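PDB 4QP0: endo-beta-mannanase from Rhizomucor miehei, which probably hydrolyses internal beta-1,4-mannosidic linkages in mannans, galactomannans and glucomannans at random. Local coordinates for residues Tyr28-Asp33 and Val64-Trp69; Tyr205-Ser208 and Leu214-Val217; Glu220-Arg225 and Glu260-Gly265; Ser297-Arg302 and Asp342-Thr347. One frame throughout, in Å; residues are numbered along the deposited sequence.

How the contacts relate
From the N terminus the four contacts close in series; none nests within or crosses another. Contact 1 closes a loop of 30 residues that holds helix 34-47 and strand 51-55, joining the loops that follow the first two strands of the TIM barrel. Contact 2 closes a tight turn of five residues between helix 192-209 and strand 214-216. Contact 3 closes a loop of 34 residues holding strand 253-257 and ties together the loops after that strand and strand 214-216. Contact 4, closing 39 residues with strand 320-323, joins the starts of helices 299-315 and 345-358. Contacts 3 and 4 touch: Glu260 OE1 lies 2.7 Å from Ser297 OG, a probable hydrogen bond.

Contact 1: residues Tyr28-Asp33 and Val64-Trp69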
loop_
_atom_site.group_PDB
_atom_site.type_symbol
_atom_site.label_atom_id
_atom_site.label_comp_id
_atom_site.label_asym_id
_atom_site.label_seq_id
_atom_site.Cartn_x
_atom_site.Cartn_y
_atom_site.Cartn_z
ATOM N N TYR A 28 -3.928 9.092 -5.494
ATOM C CA TYR A 28 -3.972 10.151 -6.502
ATOM C C TYR A 28 -3.144 11.383 -6.139
ATOM O O TYR A 28 -3.237 12.418 -6.818
ATOM C CB TYR A 28 -5.431 10.567 -6.758
ATOM C CG TYR A 28 -6.147 11.051 -5.510
ATOM C CD1 TYR A 28 -6.199 12.408 -5.192
ATOM C CD2 TYR A 28 -6.758 10.149 -4.637
ATOM C CE1 TYR A 28 -6.845 12.854 -4.050
ATOM C CE2 TYR A 28 -7.402 10.591 -3.490
ATOM C CZ TYR A 28 -7.444 11.940 -3.204
ATOM O OH TYR A 28 -8.081 12.375 -2.071
ATOM N N LEU A 29 -2.349 11.294 -5.072
ATOM C CA LEU A 29 -1.515 12.426 -4.670
ATOM C C LEU A 29 -0.524 12.814 -5.768
ATOM O O LEU A 29 -0.300 14.002 -6.023
ATOM C CB LEU A 29 -0.805 12.152 -3.341
ATOM C CG LEU A 29 -1.581 12.578 -2.082
ATOM C CD1 LEU A 29 -0.940 12.020 -0.816
ATOM C CD2 LEU A 29 -1.709 14.094 -1.992
ATOM N N MET A 30 0.035 11.799 -6.430
ATOM C CA MET A 30 0.978 11.986 -7.530
ATOM C C MET A 30 0.451 12.791 -8.738
ATOM O O MET A 30 1.234 13.234 -9.572
ATOM C CB MET A 30 1.552 10.630 -7.980
ATOM C CG MET A 30 0.541 9.644 -8.542
ATOM S SD MET A 30 1.382 8.220 -9.267
ATOM C CE MET A 30 -0.015 7.220 -9.776
ATOM N N THR A 31 -0.865 12.976 -8.839
ATOM C CA THR A 31 -1.444 13.707 -9.974
ATOM C C THR A 31 -2.159 14.978 -9.553
ATOM O O THR A 31 -2.637 15.735 -10.397
ATOM C CB THR A 31 -2.424 12.842 -10.800
ATOM O OG1 THR A 31 -3.498 12.387 -9.962
ATOM C CG2 THR A 31 -1.704 11.652 -11.448
ATOM N N SER A 32 -2.232 15.204 -8.247
ATOM C CA SER A 32 -2.977 16.326 -7.704
ATOM C C SER A 32 -2.206 17.629 -7.828
ATOM O O SER A 32 -0.978 17.645 -7.717
ATOM C CB SER A 32 -3.323 16.071 -6.236
ATOM O OG SER A 32 -4.234 14.994 -6.112
ATOM N N ASP A 33 -2.933 18.726 -8.045
ATOM C CA ASP A 33 -2.320 20.047 -7.988
ATOM C C ASP A 33 -1.951 20.363 -6.545
ATOM O O ASP A 33 -2.422 19.702 -5.622
ATOM C CB ASP A 33 -3.198 21.137 -8.635
ATOM C CG ASP A 33 -4.363 21.588 -7.756
ATOM O OD1 ASP A 33 -4.197 21.812 -6.535
ATOM O OD2 ASP A 33 -5.458 21.771 -8.315
ATOM N N VAL A 64 1.536 13.254 -16.124
ATOM C CA VAL A 64 2.456 12.845 -15.060
ATOM C C VAL A 64 2.922 11.426 -15.353
ATOM O O VAL A 64 2.107 10.537 -15.583
ATOM C CB VAL A 64 1.788 12.910 -13.661
ATOM C CG1 VAL A 64 2.748 12.484 -12.562
ATOM C CG2 VAL A 64 1.272 14.315 -13.378
ATOM N N TRP A 65 4.233 11.221 -15.380
ATOM C CA TRP A 65 4.784 9.870 -15.475
ATOM C C TRP A 65 6.062 9.773 -14.706
ATOM O O TRP A 65 6.818 10.744 -14.636
ATOM C CB TRP A 65 4.986 9.443 -16.926
ATOM C CG TRP A 65 6.013 10.243 -17.698
ATOM C CD1 TRP A 65 5.828 11.468 -18.345
ATOM C CD2 TRP A 65 7.423 9.890 -17.956
ATOM N NE1 TRP A 65 6.987 11.884 -18.958
ATOM C CE2 TRP A 65 7.980 10.987 -18.766
ATOM C CE3 TRP A 65 8.244 8.826 -17.610
ATOM C CZ2 TRP A 65 9.301 10.987 -19.195
ATOM C CZ3 TRP A 65 9.574 8.838 -18.050
ATOM C CH2 TRP A 65 10.088 9.893 -18.824
ATOM N N PHE A 66 6.304 8.613 -14.096
ATOM C CA PHE A 66 7.574 8.360 -13.404
ATOM C C PHE A 66 8.472 7.403 -14.183
ATOM O O PHE A 66 9.692 7.524 -14.127
ATOM C CB PHE A 66 7.367 7.852 -11.966
ATOM C CG PHE A 66 6.553 8.778 -11.095
ATOM C CD1 PHE A 66 6.542 10.150 -11.314
ATOM C CD2 PHE A 66 5.812 8.270 -10.028
ATOM C CE1 PHE A 66 5.786 10.992 -10.504
ATOM C CE2 PHE A 66 5.054 9.109 -9.220
ATOM C CZ PHE A 66 5.047 10.472 -9.457
ATOM N N GLN A 67 7.859 6.446 -14.880
ATOM C CA GLN A 67 8.579 5.528 -15.769
ATOM C C GLN A 67 7.888 5.439 -17.118
ATOM O O GLN A 67 6.701 5.744 -17.241
ATOM C CB GLN A 67 8.645 4.124 -15.187
ATOM C CG GLN A 67 9.747 3.877 -14.185
ATOM C CD GLN A 67 9.499 2.607 -13.392
ATOM O OE1 GLN A 67 8.489 2.480 -12.685
ATOM N NE2 GLN A 67 10.420 1.663 -13.497
ATOM N N GLN A 68 8.639 4.989 -18.117
ATOM C CA GLN A 68 8.179 4.967 -19.498
ATOM C C GLN A 68 9.205 4.242 -20.363
ATOM O O GLN A 68 10.409 4.313 -20.114
ATOM C CB GLN A 68 7.932 6.402 -19.979
ATOM C CG GLN A 68 8.184 6.698 -21.445
ATOM C CD GLN A 68 8.019 8.173 -21.761
ATOM O OE1 GLN A 68 6.983 8.776 -21.463
ATOM N NE2 GLN A 68 9.044 8.763 -22.368
ATOM N N TRP A 69 8.711 3.523 -21.365
ATOM C CA TRP A 69 9.571 2.809 -22.285
ATOM C C TRP A 69 10.023 3.710 -23.391
ATOM O O TRP A 69 9.227 4.448 -23.975
ATOM C CB TRP A 69 8.851 1.610 -22.864
ATOM C CG TRP A 69 9.764 0.752 -23.695
ATOM C CD1 TRP A 69 9.826 0.671 -25.084
ATOM C CD2 TRP A 69 10.809 -0.159 -23.213
ATOM N NE1 TRP A 69 10.797 -0.216 -25.483
ATOM C CE2 TRP A 69 11.426 -0.747 -24.413
ATOM C CE3 TRP A 69 11.271 -0.545 -21.958
ATOM C CZ2 TRP A 69 12.455 -1.676 -24.332
ATOM C CZ3 TRP A 69 12.311 -1.479 -21.890
ATOM C CH2 TRP A 69 12.888 -2.030 -23.048
#
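Tyr28 O is gripped by two donors, and the 3-10 turn they steady carries Met30 and Thr31 against Val64 and Phe66. Thr31 N reaches Tyr28 O at 3.2 Å. From the other face of the carbonyl plane comes Ser32 OG, 2.9 Å from Tyr28 O and 44° out of that plane. Serine suits the place because its short hydroxyl can fold back onto the turn. In the TIM barrel of this family 5 enzyme, the contact joins the loop after strand 17-25 to the loop after strand 51-55, with Val64 and Phe66 also resting on helix 87-98. Val64 turns its branched end to the turn, and its CG1 lies 3.4 Å from Met30 O; the methyl CG2 of Thr31 is a looser neighbour, 4.3 Å from Val64 CB. Met30 has CG set between its backbone N and carbonyl carbon (chi1 63°), from where the chain runs out straight, crossing the Phe66 ring; Met30 also touches Asn58 and Tyr114. An unbranched, flexible thioether fits such a passage, since its CB and its sulfur can both touch the ring. Met30 CB approaches Phe66 CZ at 3.8 Å. The sulfur makes a Met-aromatic contact, an oblique one: Met30 SD stands 51° off the ring normal and 3.8 Å from Phe66 CE2.

Contact 2: residues Tyr205-Ser208 and Leu214-Val217; sequences YIKS and LVAV
A beta-alpha-beta crossover of the TIM barrel supplies this contact: helix 192-209, on the outside of the barrel, turns back into strand 214-216, which lies parallel to strand 167-171. Val215 points from the strand at the helix and is met by two residues from the last part of that helix. Its CG2 methyl does most of the touching, packing 3.6 Å from Ile206 CG2 and 3.7 Å from Lys207 CE. The other methyl, Val215 CG1, approaches Ile206 CD1 more loosely at 4.1 Å. Ile206 puts its CG2 branch anti to the backbone N, with CG1 beside that N (chi1 -66°), and so offers Val215 both a short and a long arm. The long arm runs on across the valine, while the residue also rests on Ile146 of helix 136-151. Val215 suits the extended strand, the apolar Ile206 suits the buried face of the helix, and the two forks bring methyl groups together between helix and strand.

Lys207 does two jobs. Bent at chi2 (-69°), its chain runs antiparallel to the Val215 side chain, laying CD and CE along the CG2 methyl. Its ammonium group can then reach Asp251 in a salt bridge. The same carboxylate oxygen, Asp251 OD2, accepts from Val215 N, so one acid holds the lysine tip and the strand backbone together. An apolar helix face packed on the outward side chain of a parallel barrel strand is typical of the beta-alpha-beta units of a TIM barrel.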
loop_
_atom_site.group_PDB
_atom_site.type_symbol
_atom_site.label_atom_id
_atom_site.label_comp_id
_atom_site.label_asym_id
_atom_site.label_seq_id
_atom_site.Cartn_x
_atom_site.Cartn_y
_atom_site.Cartn_z
ATOM N N TYR A 205 16.520 -6.600 -1.532
ATOM C CA TYR A 205 17.153 -5.539 -2.320
ATOM C C TYR A 205 16.868 -4.152 -1.735
ATOM O O TYR A 205 17.775 -3.322 -1.658
ATOM C CB TYR A 205 16.754 -5.604 -3.796
ATOM C CG TYR A 205 17.434 -4.547 -4.648
ATOM C CD1 TYR A 205 18.789 -4.658 -4.989
ATOM C CD2 TYR A 205 16.727 -3.430 -5.109
ATOM C CE1 TYR A 205 19.415 -3.687 -5.762
ATOM C CE2 TYR A 205 17.343 -2.454 -5.881
ATOM C CZ TYR A 205 18.683 -2.589 -6.209
ATOM O OH TYR A 205 19.294 -1.625 -6.975
ATOM N N ILE A 206 15.621 -3.907 -1.328
ATOM C CA ILE A 206 15.279 -2.664 -0.623
ATOM C C ILE A 206 16.101 -2.544 0.663
ATOM O O ILE A 206 16.688 -1.491 0.922
ATOM C CB ILE A 206 13.759 -2.536 -0.327
ATOM C CG1 ILE A 206 12.970 -2.404 -1.632
ATOM C CG2 ILE A 206 13.470 -1.344 0.588
ATOM C CD1 ILE A 206 11.470 -2.519 -1.462
ATOM N N LYS A 207 16.180 -3.619 1.443
ATOM C CA LYS A 207 16.928 -3.586 2.701
ATOM C C LYS A 207 18.429 -3.286 2.556
ATOM O O LYS A 207 19.016 -2.642 3.431
ATOM C CB LYS A 207 16.705 -4.870 3.508
ATOM C CG LYS A 207 15.334 -4.963 4.172
ATOM C CD LYS A 207 15.155 -3.952 5.302
ATOM C CE LYS A 207 13.837 -4.187 6.019
ATOM N NZ LYS A 207 13.781 -3.482 7.323
ATOM N N SER A 208 19.039 -3.734 1.455
ATOM C CA SER A 208 20.466 -3.501 1.208
ATOM C C SER A 208 20.800 -2.033 0.923
ATOM O O SER A 208 21.862 -1.558 1.314
ATOM C CB SER A 208 21.008 -4.424 0.096
ATOM O OG SER A 208 20.578 -4.019 -1.195
ATOM N N LEU A 214 11.016 0.702 7.178
ATOM C CA LEU A 214 10.303 -0.562 7.187
ATOM C C LEU A 214 9.944 -0.966 5.767
ATOM O O LEU A 214 9.856 -0.124 4.862
ATOM C CB LEU A 214 9.039 -0.475 8.048
ATOM C CG LEU A 214 9.212 -0.000 9.488
ATOM C CD1 LEU A 214 7.863 -0.010 10.181
ATOM C CD2 LEU A 214 10.208 -0.862 10.252
ATOM N N VAL A 215 9.744 -2.262 5.576
ATOM C CA VAL A 215 9.344 -2.782 4.279
ATOM C C VAL A 215 8.171 -3.729 4.487
ATOM O O VAL A 215 8.170 -4.516 5.432
ATOM C CB VAL A 215 10.517 -3.499 3.558
ATOM C CG1 VAL A 215 10.120 -3.946 2.155
ATOM C CG2 VAL A 215 11.716 -2.576 3.483
ATOM N N ALA A 216 7.170 -3.617 3.615
ATOM C CA ALA A 216 6.066 -4.573 3.542
ATOM C C ALA A 216 5.781 -4.911 2.082
ATOM O O ALA A 216 6.472 -4.423 1.189
ATOM C CB ALA A 216 4.830 -4.019 4.223
ATOM N N VAL A 217 4.783 -5.754 1.831
ATOM C CA VAL A 217 4.436 -6.090 0.453
ATOM C C VAL A 217 3.397 -5.130 -0.097
ATOM O O VAL A 217 3.597 -4.561 -1.168
ATOM C CB VAL A 217 3.961 -7.551 0.303
ATOM C CG1 VAL A 217 3.516 -7.836 -1.127
ATOM C CG2 VAL A 217 5.072 -8.496 0.712
#

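Contact 3: residues Glu220-Arg225 and Glu260-Gly265; sequences EGFFNR and EAWSKG
Trp262 contributes the most surface to this contact, taking the edge of Phe222 on one face and the carboxylate end of Glu220 at its rim. The two segments belong to loops that follow strands 214-216 and 253-257 of the TIM barrel, on the end of the barrel where this fold keeps its active site. Phe222 and Trp262 form a T-shaped pair: the phenyl edge points at the indole's six-membered ring, with centroids 5.1 Å apart and planes at 68°. Phe222 CE1 comes to 3.6 Å from Trp262 CH2, and Phe222 CZ to 3.7 Å from Trp262 CZ2. The broad indole suits its place because the nearest CA atoms, of Glu220 and Trp262, are 11.2 Å apart and large side chains bridge the loops. Glu220 works with both rings. Its CB lies over a face of Phe222, while its OE2 sits near the indole plane, 3.8 Å from Trp262 CZ2, where the positive edge of the ring would favour an anion. The main partner of that carboxylate is Arg177, through a salt bridge. Trp270 of helix 270-284 packs against Trp262 as well. The backbone of Trp262 is held by its neighbours in sequence: Trp262 O accepts from two donors on opposite faces of its plane, Ser263 OG at 2.7 Å and Lys264 NZ at 2.8 Å.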
loop_
_atom_site.group_PDB
_atom_site.type_symbol
_atom_site.label_atom_id
_atom_site.label_comp_id
_atom_site.label_asym_id
_atom_site.label_seq_id
_atom_site.Cartn_x
_atom_site.Cartn_y
_atom_site.Cartn_z
ATOM N N GLU A 220 -3.187 -7.982 -0.464
ATOM C CA GLU A 220 -4.535 -8.037 0.096
ATOM C C GLU A 220 -4.607 -8.895 1.359
ATOM O O GLU A 220 -5.593 -8.823 2.112
ATOM C CB GLU A 220 -5.533 -8.537 -0.951
ATOM C CG GLU A 220 -5.850 -7.507 -2.018
ATOM C CD GLU A 220 -6.163 -8.127 -3.367
ATOM O OE1 GLU A 220 -5.299 -8.856 -3.925
ATOM O OE2 GLU A 220 -7.274 -7.871 -3.880
ATOM N N GLY A 221 -3.571 -9.704 1.576
ATOM C CA GLY A 221 -3.451 -10.521 2.778
ATOM C C GLY A 221 -3.961 -11.930 2.606
ATOM O O GLY A 221 -4.313 -12.594 3.579
ATOM N N PHE A 222 -3.982 -12.394 1.362
ATOM C CA PHE A 222 -4.471 -13.734 1.041
ATOM C C PHE A 222 -3.572 -14.822 1.616
ATOM O O PHE A 222 -2.353 -14.768 1.459
ATOM C CB PHE A 222 -4.673 -13.903 -0.476
ATOM C CG PHE A 222 -5.707 -12.964 -1.069
ATOM C CD1 PHE A 222 -6.702 -12.377 -0.268
ATOM C CD2 PHE A 222 -5.699 -12.670 -2.429
ATOM C CE1 PHE A 222 -7.641 -11.513 -0.814
ATOM C CE2 PHE A 222 -6.649 -11.817 -2.980
ATOM C CZ PHE A 222 -7.622 -11.243 -2.174
ATOM N N PHE A 223 -4.195 -15.790 2.303
ATOM C CA PHE A 223 -3.492 -16.918 2.929
ATOM C C PHE A 223 -3.277 -18.072 1.973
ATOM O O PHE A 223 -3.910 -18.148 0.923
ATOM C CB PHE A 223 -4.286 -17.453 4.117
ATOM C CG PHE A 223 -4.368 -16.508 5.268
ATOM C CD1 PHE A 223 -3.271 -16.308 6.102
ATOM C CD2 PHE A 223 -5.550 -15.829 5.536
ATOM C CE1 PHE A 223 -3.353 -15.438 7.175
ATOM C CE2 PHE A 223 -5.635 -14.958 6.605
ATOM C CZ PHE A 223 -4.535 -14.763 7.427
ATOM N N ASN A 224 -2.393 -18.983 2.359
ATOM C CA ASN A 224 -2.211 -20.238 1.648
ATOM C C ASN A 224 -2.363 -21.403 2.615
ATOM O O ASN A 224 -1.448 -22.207 2.803
ATOM C CB ASN A 224 -0.863 -20.264 0.922
ATOM C CG ASN A 224 -0.567 -21.601 0.271
ATOM O OD1 ASN A 224 -1.466 -22.292 -0.199
ATOM N ND2 ASN A 224 0.699 -21.978 0.260
ATOM N N ARG A 225 -3.535 -21.478 3.240
ATOM C CA ARG A 225 -3.820 -22.537 4.194
ATOM C C ARG A 225 -4.573 -23.702 3.533
ATOM O O ARG A 225 -5.722 -23.557 3.105
ATOM C CB ARG A 225 -4.554 -21.990 5.420
ATOM C CG ARG A 225 -3.626 -21.539 6.549
ATOM C CD ARG A 225 -3.510 -20.028 6.667
ATOM N NE ARG A 225 -4.460 -19.479 7.631
ATOM C CZ ARG A 225 -4.139 -18.782 8.722
ATOM N NH1 ARG A 225 -2.876 -18.514 9.017
ATOM N NH2 ARG A 225 -5.101 -18.334 9.520
ATOM N N GLU A 260 -17.493 -6.831 -1.016
ATOM C CA GLU A 260 -18.334 -6.740 -2.220
ATOM C C GLU A 260 -17.605 -7.270 -3.449
ATOM O O GLU A 260 -18.168 -8.047 -4.214
ATOM C CB GLU A 260 -18.809 -5.307 -2.455
ATOM C CG GLU A 260 -19.682 -4.759 -1.339
ATOM C CD GLU A 260 -19.986 -3.284 -1.517
ATOM O OE1 GLU A 260 -19.080 -2.446 -1.299
ATOM O OE2 GLU A 260 -21.140 -2.957 -1.874
ATOM N N ALA A 261 -16.346 -6.866 -3.614
ATOM C CA ALA A 261 -15.517 -7.325 -4.727
ATOM C C ALA A 261 -15.259 -8.823 -4.661
ATOM O O ALA A 261 -15.076 -9.478 -5.689
ATOM C CB ALA A 261 -14.194 -6.569 -4.754
ATOM N N TRP A 262 -15.246 -9.357 -3.444
ATOM C CA TRP A 262 -14.919 -10.758 -3.218
ATOM C C TRP A 262 -16.166 -11.555 -3.003
ATOM O O TRP A 262 -16.113 -12.775 -2.799
ATOM C CB TRP A 262 -13.984 -10.893 -2.018
ATOM C CG TRP A 262 -12.712 -10.082 -2.133
ATOM C CD1 TRP A 262 -12.169 -9.513 -3.277
ATOM C CD2 TRP A 262 -11.770 -9.739 -1.060
ATOM N NE1 TRP A 262 -11.006 -8.850 -2.993
ATOM C CE2 TRP A 262 -10.706 -8.950 -1.687
ATOM C CE3 TRP A 262 -11.710 -9.985 0.304
ATOM C CZ2 TRP A 262 -9.634 -8.449 -0.961
ATOM C CZ3 TRP A 262 -10.623 -9.475 1.025
ATOM C CH2 TRP A 262 -9.610 -8.729 0.404
ATOM N N SER A 263 -17.300 -10.856 -3.068
ATOM C CA SER A 263 -18.636 -11.419 -2.828
ATOM C C SER A 263 -18.755 -12.202 -1.504
ATOM O O SER A 263 -19.081 -13.390 -1.481
ATOM C CB SER A 263 -19.126 -12.233 -4.036
ATOM O OG SER A 263 -18.221 -13.279 -4.353
ATOM N N LYS A 264 -18.497 -11.517 -0.400
ATOM C CA LYS A 264 -18.578 -12.162 0.899
ATOM C C LYS A 264 -19.750 -11.657 1.721
ATOM O O LYS A 264 -19.917 -12.051 2.875
ATOM C CB LYS A 264 -17.260 -12.012 1.652
ATOM C CG LYS A 264 -16.101 -12.738 0.984
ATOM C CD LYS A 264 -16.341 -14.237 0.937
ATOM C CE LYS A 264 -15.152 -14.959 0.336
ATOM N NZ LYS A 264 -15.108 -14.770 -1.138
ATOM N N GLY A 265 -20.572 -10.808 1.110
ATOM C CA GLY A 265 -21.760 -10.278 1.767
ATOM C C GLY A 265 -21.386 -9.146 2.700
ATOM O O GLY A 265 -20.508 -9.294 3.557
#

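Contact 4: residues Ser297-Arg302 and Asp342-Thr347; sequences STDALR and DNDIAT
Asp299 carries its CG opposite the backbone N (chi1 172°), and Asp344 holds its own between the backbone N and the carbonyl carbon (chi1 52°); these two settings send the carboxylates toward each other from opposite directions. Asp299 OD1 ends 2.7 Å from Asp344 OD2. The groups are nearly coplanar, their planes 28° apart. So short a spacing would be costly between two full charges and is consistent with one acid holding a proton. Asp299 OD2, by contrast, stays 3.4 Å from Asp344 OD2, two acceptors merely side by side. Both aspartates stand at the starts of helices on the outside of the TIM barrel, Asp299 in the first turn of helix 299-315 and Asp344 at the N-cap position of the C-terminal helix 345-358. Acidic residues suit such ends, where the helix dipole would ease a negative charge. Asp344, turned to its partner, makes no capping bond itself, whereas Thr298 does: its OG1 accepts from Leu301 N at 3.2 Å. Threonine suits an N-cap because its hydroxyl on CB can accept from a backbone N-H of the first turn. The first helical bond follows, from Arg302 N to Thr298 O at 2.9 Å. The guanidinium of Arg302 lies with one face over the Thr298-Asp299 peptide, while its NH1 donates to the backbone oxygens of Leu296 and Gly335.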
loop_
_atom_site.group_PDB
_atom_site.type_symbol
_atom_site.label_atom_id
_atom_site.label_comp_id
_atom_site.label_asym_id
_atom_site.label_seq_id
_atom_site.Cartn_x
_atom_site.Cartn_y
_atom_site.Cartn_z
ATOM N N SER A 297 -18.951 0.310 -0.718
ATOM C CA SER A 297 -19.416 1.122 -1.855
ATOM C C SER A 297 -20.395 2.244 -1.526
ATOM O O SER A 297 -20.569 3.162 -2.328
ATOM C CB SER A 297 -20.068 0.230 -2.920
ATOM O OG SER A 297 -19.177 -0.767 -3.376
ATOM N N THR A 298 -21.072 2.166 -0.388
ATOM C CA THR A 298 -22.069 3.191 -0.082
ATOM C C THR A 298 -21.897 3.760 1.307
ATOM O O THR A 298 -21.395 3.091 2.214
ATOM C CB THR A 298 -23.525 2.688 -0.252
ATOM O OG1 THR A 298 -23.755 1.558 0.598
ATOM C CG2 THR A 298 -23.811 2.307 -1.696
ATOM N N ASP A 299 -22.326 5.009 1.455
ATOM C CA ASP A 299 -22.349 5.686 2.737
ATOM C C ASP A 299 -23.042 4.797 3.760
ATOM O O ASP A 299 -22.486 4.505 4.824
ATOM C CB ASP A 299 -23.092 7.019 2.591
ATOM C CG ASP A 299 -23.330 7.702 3.916
ATOM O OD1 ASP A 299 -22.371 8.287 4.460
ATOM O OD2 ASP A 299 -24.476 7.645 4.413
ATOM N N ALA A 300 -24.249 4.353 3.411
ATOM C CA ALA A 300 -25.074 3.520 4.278
ATOM C C ALA A 300 -24.409 2.191 4.679
ATOM O O ALA A 300 -24.566 1.753 5.810
ATOM C CB ALA A 300 -26.430 3.277 3.630
ATOM N N LEU A 301 -23.672 1.552 3.763
ATOM C CA LEU A 301 -22.905 0.349 4.114
ATOM C C LEU A 301 -21.781 0.678 5.081
ATOM O O LEU A 301 -21.514 -0.069 6.018
ATOM C CB LEU A 301 -22.335 -0.341 2.876
ATOM C CG LEU A 301 -23.276 -1.198 2.022
ATOM C CD1 LEU A 301 -22.494 -1.805 0.871
ATOM C CD2 LEU A 301 -23.977 -2.294 2.816
ATOM N N ARG A 302 -21.135 1.815 4.854
ATOM C CA ARG A 302 -20.044 2.252 5.702
ATOM C C ARG A 302 -20.506 2.628 7.120
ATOM O O ARG A 302 -19.896 2.192 8.096
ATOM C CB ARG A 302 -19.269 3.379 5.024
ATOM C CG ARG A 302 -18.617 2.948 3.712
ATOM C CD ARG A 302 -17.660 3.990 3.155
ATOM N NE ARG A 302 -18.322 5.218 2.718
ATOM C CZ ARG A 302 -18.674 5.494 1.464
ATOM N NH1 ARG A 302 -18.432 4.632 0.476
ATOM N NH2 ARG A 302 -19.252 6.651 1.185
ATOM N N ASP A 342 -17.897 15.489 5.107
ATOM C CA ASP A 342 -18.997 14.568 5.402
ATOM C C ASP A 342 -19.540 14.828 6.802
ATOM O O ASP A 342 -18.771 15.087 7.733
ATOM C CB ASP A 342 -18.532 13.109 5.282
ATOM C CG ASP A 342 -18.262 12.683 3.839
ATOM O OD1 ASP A 342 -18.514 13.483 2.912
ATOM O OD2 ASP A 342 -17.801 11.540 3.629
ATOM N N ASN A 343 -20.861 14.773 6.940
ATOM C CA ASN A 343 -21.519 14.986 8.229
ATOM C C ASN A 343 -21.301 13.833 9.205
ATOM O O ASN A 343 -21.101 14.053 10.402
ATOM C CB ASN A 343 -23.019 15.208 8.035
ATOM C CG ASN A 343 -23.325 16.382 7.132
ATOM O OD1 ASN A 343 -24.284 16.348 6.360
ATOM N ND2 ASN A 343 -22.513 17.433 7.226
ATOM N N ASP A 344 -21.345 12.611 8.684
ATOM C CA ASP A 344 -21.169 11.403 9.494
ATOM C C ASP A 344 -19.707 10.926 9.531
ATOM O O ASP A 344 -19.432 9.724 9.636
ATOM C CB ASP A 344 -22.100 10.284 8.998
ATOM C CG ASP A 344 -21.985 10.031 7.495
ATOM O OD1 ASP A 344 -21.085 10.608 6.845
ATOM O OD2 ASP A 344 -22.809 9.252 6.964
ATOM N N ILE A 345 -18.785 11.882 9.459
ATOM C CA ILE A 345 -17.347 11.617 9.494
ATOM C C ILE A 345 -16.863 11.029 10.828
ATOM O O ILE A 345 -15.928 10.229 10.861
ATOM C CB ILE A 345 -16.549 12.889 9.099
ATOM C CG1 ILE A 345 -15.101 12.539 8.742
ATOM C CG2 ILE A 345 -16.668 13.985 10.165
ATOM C CD1 ILE A 345 -14.986 11.547 7.607
ATOM N N ALA A 346 -17.515 11.420 11.921
ATOM C CA ALA A 346 -17.176 10.924 13.245
ATOM C C ALA A 346 -17.324 9.415 13.341
ATOM O O ALA A 346 -16.457 8.734 13.885
ATOM C CB ALA A 346 -18.026 11.612 14.306
ATOM N N THR A 347 -18.428 8.891 12.818
ATOM C CA THR A 347 -18.710 7.470 12.959
ATOM C C THR A 347 -18.116 6.599 11.840
ATOM O O THR A 347 -18.001 5.388 12.005
ATOM C CB THR A 347 -20.212 7.183 13.196
ATOM O OG1 THR A 347 -20.986 7.709 12.119
ATOM C CG2 THR A 347 -20.666 7.818 14.506
#